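Local coordinates for protein peptidoglycan D,D-transpeptidase MrdA (Pseudomonas aeruginosa, PDB 7KIS) that probably cross-links the peptidoglycan of the bacterial cell wall as a penicillin-binding transpeptidase, and is bound here to the diazabicyclooctane WCK 5153, at residues A[567-572]-A[580-585]; A[269-274]-A[458-463]. One frame throughout, in Å; residues are numbered along the deposited sequence.

How the contacts relate
Both contacts belong to the core of the transpeptidase domain and meet at strand 579-585 of its five-stranded antiparallel sheet. Contact 1 pairs that strand with 566-572; contact 2 sets helix 459-470 against strand 268-273, which pairs with the other edge of 579-585. Their centres lie about 7 Å apart. Probable backbone hydrogen bonds tie them, Met584 N to Ala269 O at 2.9 Å among them, and Leu567 CD2 packs on Leu462 CD2 at 3.7 Å. Contact 1 is the nearer to the active site: the side chain of Leu567 is about 8 Å from that of Ser327, the predicted acyl-ester serine, and that of Phe568 about 6 Å from the bound inhibitor. Contact 2 is away from both.

Contact 1 of 2, residues A[567-572]-A[580-585]; sequences LFVGFA and AVAVMV
Leu567 and Met584 face each other in a non-hydrogen-bonded pair, their side chains crossing at an oblique angle. The touch is made by one leucine branch: CD1 of Leu567 lies 3.6 Å from CG of Met584. CG of Met584 is anti to the backbone N (chi1 -163°), and bends at the next two torsions carry the rest of the thioether away from Leu567. Further along the same face, CG1 of Val569 meets CB of Ala582 at 3.9 Å. Phe571 offers Ala580 little more than its CB, because with CG between the backbone N and the carbonyl carbon (chi1 56°) the ring stands up from the sheet, leading away from strand 580-585 toward Ala470.

Strands 566-572 and 579-585 form a beta hairpin within the antiparallel sheet of the penicillin-binding transpeptidase domain, and all ten residues that touch are buried. Helix 459-470 covers the face of Leu567, Val569, Phe571 and Ala582, while helix 591-607 packs on the reverse face against Phe568 and Val583.

On that reverse face the ring of Phe568 leads away from Val583, so this pair is joined mainly by its backbone: Phe568 N reaches Val583 O at 3.2 Å, and Val583 N returns to Phe568 O at 3.0 Å. Next comes Gly570, beside the Phe568 ring. Its O takes a nearly straight bond from Val581 N (2.9 Å, 166° at the hydrogen). Gly570 N gives a more bent bond to Val581 O at 3.0 Å, and Val569 CA lies beside that oxygen.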
ATOM      1  N   LEU A 567      -7.386  -0.085 -10.774  1.00 27.64           N
ATOM      2  CA  LEU A 567      -7.122   0.265  -9.386  1.00 22.98           C
ATOM      3  C   LEU A 567      -8.433   0.428  -8.628  1.00 27.38           C
ATOM      4  O   LEU A 567      -9.437   0.880  -9.183  1.00 29.67           O
ATOM      5  CB  LEU A 567      -6.302   1.560  -9.277  1.00 33.02           C
ATOM      6  CG  LEU A 567      -4.776   1.453  -9.239  1.00 26.45           C
ATOM      7  CD1 LEU A 567      -4.236   0.936 -10.560  1.00 32.32           C
ATOM      8  CD2 LEU A 567      -4.157   2.800  -8.908  1.00 21.74           C
ATOM      9  N   PHE A 568      -8.411   0.054  -7.348  1.00 28.49           N
ATOM     10  CA  PHE A 568      -9.555   0.281  -6.466  1.00 22.20           C
ATOM     11  C   PHE A 568      -9.067   0.294  -5.027  1.00 23.36           C
ATOM     12  O   PHE A 568      -8.429  -0.663  -4.580  1.00 21.97           O
ATOM     13  CB  PHE A 568     -10.628  -0.796  -6.654  1.00 33.86           C
ATOM     14  CG  PHE A 568     -11.940  -0.473  -5.984  1.00 30.69           C
ATOM     15  CD1 PHE A 568     -12.133  -0.720  -4.636  1.00 23.96           C
ATOM     16  CD2 PHE A 568     -12.985   0.069  -6.705  1.00 30.62           C
ATOM     17  CE1 PHE A 568     -13.335  -0.433  -4.024  1.00 30.13           C
ATOM     18  CE2 PHE A 568     -14.190   0.365  -6.099  1.00 34.47           C
ATOM     19  CZ  PHE A 568     -14.365   0.112  -4.755  1.00 34.13           C
ATOM     20  N   VAL A 569      -9.369   1.373  -4.312  1.00 31.62           N
ATOM     21  CA  VAL A 569      -9.117   1.470  -2.884  1.00 28.85           C
ATOM     22  C   VAL A 569     -10.462   1.511  -2.162  1.00 30.86           C
ATOM     23  O   VAL A 569     -11.514   1.695  -2.771  1.00 34.57           O
ATOM     24  CB  VAL A 569      -8.255   2.697  -2.528  1.00 29.45           C
ATOM     25  CG1 VAL A 569      -7.037   2.774  -3.436  1.00 26.94           C
ATOM     26  CG2 VAL A 569      -9.080   3.972  -2.624  1.00 30.57           C
ATOM     27  N   GLY A 570     -10.419   1.338  -0.843  1.00 28.01           N
ATOM     28  CA  GLY A 570     -11.636   1.399  -0.057  1.00 27.62           C
ATOM     29  C   GLY A 570     -11.488   0.924   1.373  1.00 32.87           C
ATOM     30  O   GLY A 570     -10.640   0.076   1.669  1.00 27.97           O
ATOM     31  N   PHE A 571     -12.308   1.465   2.271  1.00 29.99           N
ATOM     32  CA  PHE A 571     -12.352   1.020   3.653  1.00 30.37           C
ATOM     33  C   PHE A 571     -13.772   0.611   4.029  1.00 31.22           C
ATOM     34  O   PHE A 571     -14.751   1.057   3.425  1.00 30.13           O
ATOM     35  CB  PHE A 571     -11.830   2.099   4.618  1.00 32.33           C
ATOM     36  CG  PHE A 571     -12.538   3.422   4.512  1.00 36.68           C
ATOM     37  CD1 PHE A 571     -13.612   3.715   5.338  1.00 38.60           C
ATOM     38  CD2 PHE A 571     -12.111   4.382   3.610  1.00 38.19           C
ATOM     39  CE1 PHE A 571     -14.258   4.935   5.252  1.00 36.76           C
ATOM     40  CE2 PHE A 571     -12.753   5.604   3.520  1.00 44.17           C
ATOM     41  CZ  PHE A 571     -13.826   5.880   4.344  1.00 36.37           C
ATOM     42  N   ALA A 572     -13.871  -0.257   5.035  1.00 26.94           N
ATOM     43  CA  ALA A 572     -15.154  -0.818   5.434  1.00 31.53           C
ATOM     44  C   ALA A 572     -15.052  -1.319   6.866  1.00 33.70           C
ATOM     45  O   ALA A 572     -13.960  -1.682   7.314  1.00 27.79           O
ATOM     46  CB  ALA A 572     -15.570  -1.960   4.495  1.00 29.90           C
ATOM     47  N   ALA A 580      -8.829  -1.318   5.531  1.00 24.84           N
ATOM     48  CA  ALA A 580      -8.533  -0.438   4.406  1.00 23.40           C
ATOM     49  C   ALA A 580      -7.685  -1.205   3.404  1.00 29.07           C
ATOM     50  O   ALA A 580      -6.638  -1.748   3.766  1.00 36.34           O
ATOM     51  CB  ALA A 580      -7.808   0.831   4.864  1.00 21.74           C
ATOM     52  N   VAL A 581      -8.133  -1.247   2.149  1.00 29.74           N
ATOM     53  CA  VAL A 581      -7.520  -2.082   1.121  1.00 21.94           C
ATOM     54  C   VAL A 581      -7.204  -1.230  -0.100  1.00 26.47           C
ATOM     55  O   VAL A 581      -7.997  -0.365  -0.489  1.00 29.48           O
ATOM     56  CB  VAL A 581      -8.431  -3.266   0.731  1.00 25.98           C
ATOM     57  CG1 VAL A 581      -7.712  -4.204  -0.227  1.00 29.84           C
ATOM     58  CG2 VAL A 581      -8.888  -4.023   1.964  1.00 25.46           C
ATOM     59  N   ALA A 582      -6.043  -1.478  -0.703  1.00 35.98           N
ATOM     60  CA  ALA A 582      -5.677  -0.917  -1.997  1.00 29.72           C
ATOM     61  C   ALA A 582      -5.234  -2.056  -2.900  1.00 29.62           C
ATOM     62  O   ALA A 582      -4.384  -2.863  -2.511  1.00 31.50           O
ATOM     63  CB  ALA A 582      -4.564   0.126  -1.867  1.00 25.45           C
ATOM     64  N   VAL A 583      -5.815  -2.131  -4.096  1.00 30.20           N
ATOM     65  CA  VAL A 583      -5.570  -3.229  -5.025  1.00 33.50           C
ATOM     66  C   VAL A 583      -5.129  -2.668  -6.369  1.00 26.96           C
ATOM     67  O   VAL A 583      -5.755  -1.745  -6.901  1.00 31.32           O
ATOM     68  CB  VAL A 583      -6.808  -4.127  -5.190  1.00 34.77           C
ATOM     69  CG1 VAL A 583      -6.494  -5.292  -6.111  1.00 26.86           C
ATOM     70  CG2 VAL A 583      -7.247  -4.650  -3.832  1.00 33.86           C
ATOM     71  N   MET A 584      -4.046  -3.221  -6.909  1.00 29.79           N
ATOM     72  CA  MET A 584      -3.554  -2.898  -8.245  1.00 30.88           C
ATOM     73  C   MET A 584      -3.471  -4.199  -9.036  1.00 27.56           C
ATOM     74  O   MET A 584      -2.667  -5.078  -8.707  1.00 31.83           O
ATOM     75  CB  MET A 584      -2.193  -2.208  -8.171  1.00 28.23           C
ATOM     76  CG  MET A 584      -1.788  -1.473  -9.437  1.00 29.33           C
ATOM     77  SD  MET A 584      -1.074  -2.545 -10.697  1.00 44.63           S
ATOM     78  CE  MET A 584       0.057  -3.519  -9.710  1.00 25.78           C
ATOM     79  N   VAL A 585      -4.303  -4.328 -10.066  1.00 27.93           N
ATOM     80  CA  VAL A 585      -4.302  -5.492 -10.948  1.00 35.73           C
ATOM     81  C   VAL A 585      -3.688  -5.080 -12.279  1.00 34.43           C
ATOM     82  O   VAL A 585      -4.245  -4.235 -12.991  1.00 37.32           O
ATOM     83  CB  VAL A 585      -5.716  -6.060 -11.143  1.00 27.98           C
ATOM     84  CG1 VAL A 585      -5.690  -7.215 -12.132  1.00 23.58           C
ATOM     85  CG2 VAL A 585      -6.294  -6.507  -9.810  1.00 23.75           C
TER

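Contact 2 of 2, residues A[269-274]-A[458-463]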
ATOM      1  N   ALA A 269      -0.651  -6.274  -6.951  1.00 28.18           N
ATOM      2  CA  ALA A 269      -0.343  -6.082  -5.543  1.00 31.76           C
ATOM      3  C   ALA A 269      -1.617  -5.771  -4.766  1.00 25.37           C
ATOM      4  O   ALA A 269      -2.526  -5.110  -5.275  1.00 24.44           O
ATOM      5  CB  ALA A 269       0.680  -4.955  -5.350  1.00 23.23           C
ATOM      6  N   ILE A 270      -1.669  -6.257  -3.525  1.00 26.50           N
ATOM      7  CA  ILE A 270      -2.788  -6.018  -2.616  1.00 30.77           C
ATOM      8  C   ILE A 270      -2.226  -5.697  -1.237  1.00 25.81           C
ATOM      9  O   ILE A 270      -1.366  -6.422  -0.730  1.00 25.98           O
ATOM     10  CB  ILE A 270      -3.739  -7.229  -2.534  1.00 24.54           C
ATOM     11  CG1 ILE A 270      -4.410  -7.486  -3.883  1.00 24.93           C
ATOM     12  CG2 ILE A 270      -4.790  -7.016  -1.457  1.00 19.93           C
ATOM     13  CD1 ILE A 270      -5.238  -8.748  -3.909  1.00 34.44           C
ATOM     14  N   VAL A 271      -2.712  -4.615  -0.629  1.00 25.17           N
ATOM     15  CA  VAL A 271      -2.259  -4.170   0.686  1.00 28.18           C
ATOM     16  C   VAL A 271      -3.484  -3.863   1.535  1.00 31.90           C
ATOM     17  O   VAL A 271      -4.315  -3.032   1.150  1.00 38.48           O
ATOM     18  CB  VAL A 271      -1.343  -2.936   0.599  1.00 28.09           C
ATOM     19  CG1 VAL A 271      -0.939  -2.485   1.993  1.00 23.10           C
ATOM     20  CG2 VAL A 271      -0.115  -3.243  -0.241  1.00 21.69           C
ATOM     21  N   ALA A 272      -3.596  -4.523   2.685  1.00 28.28           N
ATOM     22  CA  ALA A 272      -4.698  -4.306   3.613  1.00 27.55           C
ATOM     23  C   ALA A 272      -4.156  -3.701   4.902  1.00 25.42           C
ATOM     24  O   ALA A 272      -3.141  -4.163   5.432  1.00 27.50           O
ATOM     25  CB  ALA A 272      -5.435  -5.612   3.907  1.00 30.04           C
ATOM     26  N   ILE A 273      -4.839  -2.677   5.406  1.00 25.53           N
ATOM     27  CA  ILE A 273      -4.396  -1.923   6.571  1.00 19.64           C
ATOM     28  C   ILE A 273      -5.539  -1.805   7.574  1.00 31.84           C
ATOM     29  O   ILE A 273      -6.683  -1.534   7.195  1.00 30.78           O
ATOM     30  CB  ILE A 273      -3.886  -0.522   6.178  1.00 20.04           C
ATOM     31  CG1 ILE A 273      -2.677  -0.627   5.246  1.00 30.66           C
ATOM     32  CG2 ILE A 273      -3.576   0.299   7.419  1.00 25.56           C
ATOM     33  CD1 ILE A 273      -1.813   0.613   5.205  1.00 25.86           C
ATOM     34  N   GLN A 274      -5.227  -2.021   8.857  1.00 31.36           N
ATOM     35  CA  GLN A 274      -6.145  -1.673   9.933  1.00 27.87           C
ATOM     36  C   GLN A 274      -5.927  -0.200  10.266  1.00 29.13           C
ATOM     37  O   GLN A 274      -4.906   0.154  10.870  1.00 28.07           O
ATOM     38  CB  GLN A 274      -5.926  -2.554  11.165  1.00 23.89           C
ATOM     39  CG  GLN A 274      -7.009  -2.404  12.218  1.00 31.02           C
ATOM     40  CD  GLN A 274      -7.093  -3.594  13.160  1.00 29.55           C
ATOM     41  OE1 GLN A 274      -6.209  -3.808  13.992  1.00 32.29           O
ATOM     42  NE2 GLN A 274      -8.171  -4.363  13.046  1.00 22.28           N
ATOM     43  N   THR A 458       3.210   4.284  -4.856  1.00 35.99           N
ATOM     44  CA  THR A 458       3.325   2.873  -4.523  1.00 30.93           C
ATOM     45  C   THR A 458       2.020   2.361  -3.919  1.00 32.09           C
ATOM     46  O   THR A 458       1.298   3.114  -3.258  1.00 31.41           O
ATOM     47  CB  THR A 458       4.467   2.649  -3.533  1.00 35.19           C
ATOM     48  OG1 THR A 458       4.243   3.433  -2.354  1.00 39.84           O
ATOM     49  CG2 THR A 458       5.798   3.048  -4.155  1.00 34.94           C
ATOM     50  N   PRO A 459       1.699   1.081  -4.129  1.00 32.38           N
ATOM     51  CA  PRO A 459       0.438   0.538  -3.594  1.00 35.19           C
ATOM     52  C   PRO A 459       0.314   0.643  -2.084  1.00 36.20           C
ATOM     53  O   PRO A 459      -0.796   0.498  -1.559  1.00 37.80           O
ATOM     54  CB  PRO A 459       0.464  -0.925  -4.054  1.00 34.33           C
ATOM     55  CG  PRO A 459       1.341  -0.922  -5.259  1.00 31.28           C
ATOM     56  CD  PRO A 459       2.399   0.106  -4.983  1.00 38.42           C
ATOM     57  N   ILE A 460       1.410   0.888  -1.367  1.00 36.53           N
ATOM     58  CA  ILE A 460       1.309   1.119   0.070  1.00 35.57           C
ATOM     59  C   ILE A 460       0.990   2.584   0.351  1.00 35.03           C
ATOM     60  O   ILE A 460       0.228   2.897   1.273  1.00 39.27           O
ATOM     61  CB  ILE A 460       2.603   0.665   0.774  1.00 34.12           C
ATOM     62  CG1 ILE A 460       2.604   1.090   2.245  1.00 28.67           C
ATOM     63  CG2 ILE A 460       3.830   1.205   0.052  1.00 38.16           C
ATOM     64  CD1 ILE A 460       1.559   0.388   3.082  1.00 35.06           C
ATOM     65  N   GLN A 461       1.561   3.500  -0.437  1.00 28.50           N
ATOM     66  CA  GLN A 461       1.172   4.904  -0.345  1.00 26.02           C
ATOM     67  C   GLN A 461      -0.320   5.077  -0.604  1.00 29.74           C
ATOM     68  O   GLN A 461      -0.971   5.929   0.010  1.00 33.17           O
ATOM     69  CB  GLN A 461       1.986   5.739  -1.332  1.00 28.27           C
ATOM     70  CG  GLN A 461       3.287   6.279  -0.771  1.00 28.59           C
ATOM     71  CD  GLN A 461       4.183   6.854  -1.848  1.00 34.06           C
ATOM     72  OE1 GLN A 461       3.926   6.681  -3.038  1.00 35.35           O
ATOM     73  NE2 GLN A 461       5.240   7.544  -1.435  1.00 38.23           N
ATOM     74  N   LEU A 462      -0.876   4.272  -1.513  1.00 36.27           N
ATOM     75  CA  LEU A 462      -2.312   4.308  -1.765  1.00 25.63           C
ATOM     76  C   LEU A 462      -3.094   3.764  -0.577  1.00 22.32           C
ATOM     77  O   LEU A 462      -4.077   4.370  -0.137  1.00 33.90           O
ATOM     78  CB  LEU A 462      -2.645   3.511  -3.027  1.00 29.28           C
ATOM     79  CG  LEU A 462      -2.564   4.208  -4.386  1.00 33.41           C
ATOM     80  CD1 LEU A 462      -1.168   4.092  -4.970  1.00 34.25           C
ATOM     81  CD2 LEU A 462      -3.586   3.616  -5.337  1.00 22.11           C
ATOM     82  N   ALA A 463      -2.672   2.611  -0.049  1.00 26.15           N
ATOM     83  CA  ALA A 463      -3.386   1.997   1.067  1.00 27.06           C
ATOM     84  C   ALA A 463      -3.331   2.867   2.314  1.00 24.46           C
ATOM     85  O   ALA A 463      -4.296   2.918   3.085  1.00 33.61           O
ATOM     86  CB  ALA A 463      -2.813   0.610   1.357  1.00 32.70           C
TER
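Strand 269-273 and the first turn of the helix, 459-463, run in roughly the same direction, their axes inclined by 32° and 8.3 Å apart at closest approach. No hydrogen bond crosses between them; the contact is wholly apolar. Ala269, Val271 and Ile273 point from the strand toward the helix, which answers with Pro459, Ile460 and Ala463. With CG1 of Val271 anti to the backbone N (chi1 178°), that methyl meets Ala463 CB at 3.7 Å and Ile460 CD1 at 4.0 Å, while CG2 lies 4.0 Å from Pro459 O. Ile460 leaves the helix to one side; with CG1 anti to the backbone N, a turn at chi2 (67°) brings CD1 to the strand, where it also meets Ile273 CD1 at 4.0 Å. The same Ile273 methyl rests on Ala463, and at the other end Ala269 CB touches CG of Pro459, 4.1 Å away. Thr458 and Gln461 form a capping box at the helix start: Gln461 N donates to Thr458 OG1 at 3.3 Å, and Thr458 N to Gln461 OE1 at 3.1 Å. Val318 of helix 317-320 joins the apolar cluster, and helix 253-263 covers Ile270 and Ala272 on the strand's far side. The arrangement is one half of the three-layer alpha/beta/alpha core of the penicillin-binding transpeptidase and beta-lactamase fold, helix 459-470 covering one face of the central sheet.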